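Local coordinates for protein TCR alpha chain (Gallus gallus, PDB 6LIR) that pairs with the TCR beta chain to form the chicken alpha-beta T-cell receptor, which probably recognises antigen presented to the T cell, at residues T134-P138 and E139-L143; Y171-K175 and D176-C180. All coordinates share one frame; numbering follows the deposited sequence.

Interaction 1: residues T134-P138 and E139-L143; sequences TDYSP and EKLDL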
# COMPACT_ATOMS: atom_id res chain seq x y z
N THR A 134 10.20 18.93 5.05
CA THR A 134 8.90 19.22 4.45
C THR A 134 9.04 20.16 3.25
O THR A 134 10.06 20.83 3.07
CB THR A 134 7.94 19.87 5.45
OG1 THR A 134 8.32 21.23 5.68
CG2 THR A 134 7.96 19.13 6.77
N ASP A 135 7.96 20.21 2.46
CA ASP A 135 7.75 21.21 1.41
C ASP A 135 8.98 21.39 0.51
O ASP A 135 9.35 22.51 0.15
CB ASP A 135 7.32 22.54 2.03
CG ASP A 135 6.19 22.36 3.03
OD1 ASP A 135 5.08 21.96 2.61
OD2 ASP A 135 6.42 22.59 4.24
N TYR A 136 9.59 20.28 0.13
CA TYR A 136 10.76 20.28 -0.73
C TYR A 136 10.39 19.74 -2.11
O TYR A 136 9.28 19.26 -2.34
CB TYR A 136 11.88 19.42 -0.12
CG TYR A 136 11.47 17.99 0.14
CD1 TYR A 136 11.63 17.01 -0.84
CD2 TYR A 136 10.92 17.61 1.36
CE1 TYR A 136 11.26 15.69 -0.61
CE2 TYR A 136 10.55 16.30 1.60
CZ TYR A 136 10.72 15.35 0.62
OH TYR A 136 10.34 14.04 0.86
N SER A 137 11.36 19.82 -3.02
CA SER A 137 11.20 19.23 -4.34
C SER A 137 12.02 17.95 -4.40
O SER A 137 13.24 18.00 -4.17
CB SER A 137 11.66 20.21 -5.42
OG SER A 137 11.80 19.57 -6.67
N PRO A 138 11.40 16.79 -4.65
CA PRO A 138 12.11 15.51 -4.49
C PRO A 138 13.43 15.41 -5.25
O PRO A 138 14.40 14.86 -4.72
CB PRO A 138 11.09 14.48 -4.99
CG PRO A 138 10.05 15.26 -5.74
CD PRO A 138 10.01 16.60 -5.10
N GLU A 139 13.49 15.93 -6.48
CA GLU A 139 14.71 15.79 -7.27
C GLU A 139 15.83 16.72 -6.81
O GLU A 139 16.99 16.50 -7.19
CB GLU A 139 14.42 16.05 -8.75
CG GLU A 139 14.08 17.49 -9.09
CD GLU A 139 12.62 17.81 -8.87
OE1 GLU A 139 12.26 19.01 -8.96
OE2 GLU A 139 11.83 16.88 -8.58
N LYS A 140 15.52 17.72 -6.00
CA LYS A 140 16.53 18.66 -5.53
C LYS A 140 16.96 18.41 -4.09
O LYS A 140 17.98 18.97 -3.66
CB LYS A 140 16.01 20.10 -5.64
CG LYS A 140 15.74 20.57 -7.06
CD LYS A 140 15.44 22.07 -7.06
CE LYS A 140 15.04 22.56 -8.44
NZ LYS A 140 14.84 24.04 -8.44
N LEU A 141 16.24 17.59 -3.34
CA LEU A 141 16.60 17.35 -1.95
C LEU A 141 17.71 16.32 -1.87
O LEU A 141 17.69 15.30 -2.57
CB LEU A 141 15.39 16.87 -1.14
CG LEU A 141 15.66 16.63 0.34
CD1 LEU A 141 15.68 17.94 1.12
CD2 LEU A 141 14.63 15.67 0.94
N ASP A 142 18.69 16.58 -1.01
CA ASP A 142 19.84 15.70 -0.84
C ASP A 142 19.79 15.13 0.57
O ASP A 142 20.05 15.84 1.55
CB ASP A 142 21.16 16.43 -1.09
CG ASP A 142 22.35 15.49 -1.07
OD1 ASP A 142 22.37 14.54 -1.89
OD2 ASP A 142 23.25 15.69 -0.23
N LEU A 143 19.50 13.84 0.66
CA LEU A 143 19.52 13.08 1.90
C LEU A 143 20.52 11.95 1.74
O LEU A 143 20.28 10.80 2.12
CB LEU A 143 18.13 12.57 2.27
CG LEU A 143 17.73 12.77 3.74
CD1 LEU A 143 18.17 14.14 4.24
CD2 LEU A 143 16.23 12.59 3.92
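Ser137, Pro138, Glu139 and Lys140 form a type I beta turn in the loop that joins strands 128-134 and 141-142 of the membrane-proximal, immunoglobulin-like constant domain. Lys140 N closes the turn on Ser137 O at 2.9 Å (N-H...O angle 148°). Leu141 N reaches the same oxygen through a weak, more bent bond of 3.1 Å, so one carbonyl collects two successive N-H groups. Next to the turn, Leu141 lays its CD2 methyl squarely over one face of the Tyr136 ring: CD2 sits 3.7 Å from the ring centroid and 12° off the normal, a CH-pi contact. The ring is brought there by a CG lying between the backbone N and the carbonyl carbon (chi1 58°). Leu141 CB also comes within 3.8 Å of Tyr136 CD1. Pro138 CA meets the edge of the same ring in plane. Glu139 bends back at chi2 toward Ser137; the 2.4 Å between Ser137 OG and Glu139 OE1 is doubtfully short. Tyr136 OH is hydrogen-bonded to Ser169 OG and Glu151 OE1, which fixes the far end of the ring. Before the turn, Asp135 forms a salt bridge with Arg186 of the TCR beta chain. Leu141 packs on Ala182 and Ile133, and Ser137 N is hydrogen-bonded to His184 NE2, so the turn and the Tyr136-Leu141 pair lie against strands 128-134 and 181-184.

Interaction 2: residues Y171-K175 and D176-C180; sequences YWAKK and DEMQC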
# COMPACT_ATOMS: atom_id res chain seq x y z
N TYR A 171 13.40 10.60 9.21
CA TYR A 171 14.33 9.59 9.71
C TYR A 171 14.53 9.85 11.20
O TYR A 171 14.42 10.99 11.66
CB TYR A 171 15.66 9.57 8.95
CG TYR A 171 16.53 10.82 9.03
CD1 TYR A 171 17.41 11.01 10.08
CD2 TYR A 171 16.50 11.77 8.02
CE1 TYR A 171 18.22 12.13 10.14
CE2 TYR A 171 17.30 12.90 8.07
CZ TYR A 171 18.16 13.08 9.14
OH TYR A 171 18.96 14.20 9.20
N TRP A 172 14.78 8.78 11.94
CA TRP A 172 14.81 8.85 13.40
C TRP A 172 16.00 8.06 13.92
O TRP A 172 16.49 7.13 13.26
CB TRP A 172 13.52 8.28 14.00
CG TRP A 172 13.35 6.83 13.70
CD1 TRP A 172 12.79 6.28 12.58
CD2 TRP A 172 13.79 5.73 14.50
NE1 TRP A 172 12.83 4.91 12.65
CE2 TRP A 172 13.44 4.55 13.82
CE3 TRP A 172 14.43 5.63 15.74
CZ2 TRP A 172 13.71 3.28 14.33
CZ3 TRP A 172 14.70 4.37 16.25
CH2 TRP A 172 14.34 3.21 15.55
N ALA A 173 16.46 8.43 15.11
CA ALA A 173 17.60 7.78 15.74
C ALA A 173 17.62 8.17 17.21
O ALA A 173 16.93 9.11 17.62
CB ALA A 173 18.92 8.17 15.06
N LYS A 174 18.37 7.40 18.00
CA LYS A 174 18.66 7.80 19.37
C LYS A 174 19.10 9.26 19.40
O LYS A 174 19.86 9.71 18.54
CB LYS A 174 19.74 6.90 19.98
CG LYS A 174 19.34 5.43 20.10
CD LYS A 174 20.53 4.52 19.83
CE LYS A 174 20.14 3.06 19.67
NZ LYS A 174 20.60 2.49 18.37
N LYS A 175 18.57 10.01 20.37
CA LYS A 175 18.79 11.46 20.44
C LYS A 175 20.25 11.84 20.21
O LYS A 175 20.57 12.59 19.28
CB LYS A 175 18.30 11.99 21.79
CG LYS A 175 18.43 13.50 21.94
CD LYS A 175 17.59 14.02 23.10
CE LYS A 175 16.11 13.78 22.87
NZ LYS A 175 15.28 14.29 23.99
N ASP A 176 21.15 11.33 21.06
CA ASP A 176 22.56 11.70 20.99
C ASP A 176 23.16 11.54 19.60
O ASP A 176 23.98 12.35 19.17
CB ASP A 176 23.36 10.88 22.01
CG ASP A 176 23.04 9.41 21.96
OD1 ASP A 176 23.38 8.75 20.95
OD2 ASP A 176 22.45 8.89 22.94
N GLU A 177 22.76 10.49 18.87
CA GLU A 177 23.33 10.18 17.57
C GLU A 177 22.50 10.71 16.41
O GLU A 177 22.49 10.12 15.33
CB GLU A 177 23.57 8.68 17.39
CG GLU A 177 22.57 7.77 18.03
CD GLU A 177 23.13 6.38 18.18
OE1 GLU A 177 23.20 5.89 19.33
OE2 GLU A 177 23.50 5.77 17.16
N MET A 178 21.80 11.82 16.61
CA MET A 178 20.90 12.33 15.59
C MET A 178 21.40 13.68 15.13
O MET A 178 21.72 14.55 15.95
CB MET A 178 19.47 12.45 16.13
CG MET A 178 18.63 13.53 15.45
SD MET A 178 18.33 13.21 13.70
CE MET A 178 17.31 11.74 13.79
N GLN A 179 21.44 13.87 13.81
CA GLN A 179 21.83 15.13 13.20
C GLN A 179 20.83 15.38 12.08
O GLN A 179 20.90 14.74 11.02
CB GLN A 179 23.27 15.09 12.68
CG GLN A 179 23.70 16.36 11.97
CD GLN A 179 25.20 16.46 11.79
OE1 GLN A 179 25.96 15.74 12.44
NE2 GLN A 179 25.64 17.33 10.89
N CYS A 180 19.90 16.31 12.32
CA CYS A 180 18.79 16.58 11.42
C CYS A 180 19.24 17.63 10.42
O CYS A 180 19.44 18.79 10.78
CB CYS A 180 17.62 17.10 12.25
SG CYS A 180 15.99 17.18 11.56
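Asp176 follows Lys174 and Lys175 into two overlapping beta turns at the end of strand 164-174, its OD1 only loosely near Lys174 CB. Glu177 N then makes a weak bond to Lys174 O at 3.0 Å. The Glu177 side chain runs alongside Lys174 in the same direction; OE1 lies 3.0 Å from Lys174 CD, but 4.4 Å from Lys174 NZ, too far for a salt bridge. Met178 N makes the second weak bond, to Lys175 O. Bends at chi2 (64°) and chi3 (66°) curl the Met178 side chain back over the strand: SD comes 3.7 Å from Tyr171 CE1 in an oblique Met-aromatic contact, and CE packs against Ala173 N, also at 3.7 Å. Gln179 O accepts a hydrogen bond from Tyr171 OH at 2.7 Å, near the ring plane, and the same hydroxyl is hydrogen-bonded to Gly181 N. A phenylalanine in place of Tyr171 would probably leave both Gln179 O and Gly181 N without this partner. Cys180, whose CA lies close to the same hydroxyl, is joined through SG to Cys131, and this disulfide ties the approach to strand 181-184 to strand 128-134, the neighbour of strand 164-174.

Interaction 1 comes first along the chain, and the centres of the two lie about 19 Å apart in the same immunoglobulin-like domain, interaction 2 farther from the centre of the chain. Each is a local turn that carries the chain from the four-stranded sheet to the three-stranded one: interaction 1 links strands 128-134 and 141-142, and interaction 2 links strands 164-174 and 181-184. Strands 128-134 and 164-174 are neighbours in one sheet, 141-142 and 181-184 in the other. The two contacts meet directly where Leu143 CD1 packs on Tyr171 CE2 at 4.1 Å. Together with the Cys131-Cys180 disulfide, these connections join the two layers of the sandwich beside the TCR beta chain.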